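Local structure of glyoxalase family protein (Listeria monocytogenes, 2P7Q) at residues A[19-22]-A[23-27]. The protein catalyses the manganese-dependent hydration of the antibiotic fosfomycin, opening its epoxide ring and so conferring resistance on the bacterium. The protein carries 1 engineered substitution. Numbering follows the deposited sequence.
Sequences TAFL and QNIFN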
loop_
_atom_site.group_PDB
_atom_site.type_symbol
_atom_site.label_atom_id
_atom_site.label_comp_id
_atom_site.label_asym_id
_atom_site.label_seq_id
_atom_site.Cartn_x
_atom_site.Cartn_y
_atom_site.Cartn_z
ATOM N N THR A 19 7.504 4.351 15.046
ATOM C CA THR A 19 6.348 5.128 15.505
ATOM C C THR A 19 6.545 6.644 15.428
ATOM O O THR A 19 5.655 7.371 14.982
ATOM C CB THR A 19 5.961 4.765 16.952
ATOM O OG1 THR A 19 5.519 3.405 17.004
ATOM C CG2 THR A 19 4.842 5.665 17.443
ATOM N N ALA A 20 7.715 7.105 15.863
ATOM C CA ALA A 20 8.040 8.528 15.861
ATOM C C ALA A 20 8.148 9.035 14.429
ATOM O O ALA A 20 7.831 10.189 14.128
ATOM C CB ALA A 20 9.354 8.757 16.610
ATOM N N PHE A 21 8.614 8.156 13.553
ATOM C CA PHE A 21 8.754 8.462 12.134
ATOM C C PHE A 21 7.371 8.788 11.555
ATOM O O PHE A 21 7.213 9.757 10.817
ATOM C CB PHE A 21 9.366 7.240 11.430
ATOM C CG PHE A 21 9.317 7.293 9.921
ATOM C CD1 PHE A 21 10.237 8.048 9.201
ATOM C CD2 PHE A 21 8.377 6.543 9.220
ATOM C CE1 PHE A 21 10.229 8.049 7.795
ATOM C CE2 PHE A 21 8.363 6.539 7.817
ATOM C CZ PHE A 21 9.297 7.296 7.107
ATOM N N LEU A 22 6.378 7.978 11.913
ATOM C CA LEU A 22 5.011 8.141 11.429
ATOM C C LEU A 22 4.293 9.341 12.023
ATOM O O LEU A 22 3.569 10.052 11.323
ATOM C CB LEU A 22 4.186 6.884 11.727
ATOM C CG LEU A 22 4.540 5.581 11.006
ATOM C CD1 LEU A 22 3.724 4.452 11.574
ATOM C CD2 LEU A 22 4.270 5.728 9.517
ATOM N N GLN A 23 4.482 9.563 13.320
ATOM C CA GLN A 23 3.834 10.679 13.986
ATOM C C GLN A 23 4.446 12.012 13.566
ATOM O O GLN A 23 3.734 13.009 13.422
ATOM C CB GLN A 23 3.927 10.503 15.497
ATOM C CG GLN A 23 3.459 9.137 15.957
ATOM C CD GLN A 23 3.624 8.923 17.441
ATOM O OE1 GLN A 23 4.620 9.338 18.031
ATOM N NE2 GLN A 23 2.653 8.252 18.055
ATOM N N ASN A 24 5.757 12.038 13.355
ATOM C CA ASN A 24 6.402 13.286 12.959
ATOM C C ASN A 24 6.021 13.701 11.545
ATOM O O ASN A 24 5.508 14.794 11.323
ATOM C CB ASN A 24 7.934 13.179 13.045
ATOM C CG ASN A 24 8.461 13.316 14.460
ATOM O OD1 ASN A 24 7.741 13.711 15.374
ATOM N ND2 ASN A 24 9.735 12.999 14.643
ATOM N N ILE A 25 6.275 12.816 10.591
ATOM C CA ILE A 25 5.992 13.095 9.191
ATOM C C ILE A 25 4.514 13.115 8.798
ATOM O O ILE A 25 4.017 14.105 8.262
ATOM C CB ILE A 25 6.734 12.088 8.299
ATOM C CG1 ILE A 25 8.231 12.155 8.611
ATOM C CG2 ILE A 25 6.483 12.393 6.832
ATOM C CD1 ILE A 25 9.080 11.203 7.822
ATOM N N PHE A 26 3.808 12.027 9.082
ATOM C CA PHE A 26 2.403 11.923 8.711
ATOM C C PHE A 26 1.375 12.354 9.746
ATOM O O PHE A 26 0.187 12.126 9.547
ATOM C CB PHE A 26 2.086 10.486 8.299
ATOM C CG PHE A 26 3.038 9.916 7.287
ATOM C CD1 PHE A 26 4.193 9.258 7.691
ATOM C CD2 PHE A 26 2.774 10.018 5.931
ATOM C CE1 PHE A 26 5.070 8.704 6.757
ATOM C CE2 PHE A 26 3.649 9.465 4.993
ATOM C CZ PHE A 26 4.797 8.807 5.410
ATOM N N ASN A 27 1.800 12.971 10.844
ATOM C CA ASN A 27 0.842 13.383 11.868
ATOM C C ASN A 27 -0.012 12.162 12.216
ATOM O O ASN A 27 -1.203 12.289 12.490
ATOM C CB ASN A 27 -0.072 14.505 11.340
ATOM C CG ASN A 27 0.659 15.837 11.138
ATOM O OD1 ASN A 27 1.663 15.918 10.434
ATOM N ND2 ASN A 27 0.138 16.891 11.755
#
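Residues 19-22 and 23-26 are consecutive turns of helix 15-26, with Asn27 following, and are tied by four successive i to i+4 backbone hydrogen bonds: Gln23 N to Thr19 O, Asn24 N to Ala20 O, Ile25 N to Phe21 O and Phe26 N to Leu22 O. The first three are fairly straight; in the last, the N-H...O angle drops to 131°. Asn27 leaves helical angles with a positive phi of 52°.

On one flank the methyl CG2 of Thr19 lies 3.4 Å from NE2 of Gln23, against the amide end of that extended side chain. Thr19 OG1, anti to its carbonyl carbon, hydrogen-bonds to Leu15 O one turn back. The buried side is hydrocarbon. With CG trans to the backbone N (chi1 168°), the Phe21 ring stands out from the helix, leaning toward the next turn, and its CE1 meets the Ile25 methyl CD1 at 3.4 Å. The far side of the same ring brings CE2 to 4.1 Å from CE1 of Phe26. Leu22 sends its CD2 methyl to the same rim of the Phe26 ring, 4.0 Å from CD1, so Phe26 is touched by two residues of the preceding turn.

This greasy face settles the helix into the protein interior, packed against both sheets of this glyoxalase-family fold. Thr19 and Leu22 rest on Phe47, and Phe26 on Ile49, in the four-stranded sheet; in the three-stranded one, Phe21 and Phe26 reach Phe109, and the Phe26 ring also meets those of Phe72 and Phe117. Near the helix's C-terminal end, Arg85 of helix 79-87 hydrogen-bonds to Asn24 O and Asn27 OD1, linking the two helices.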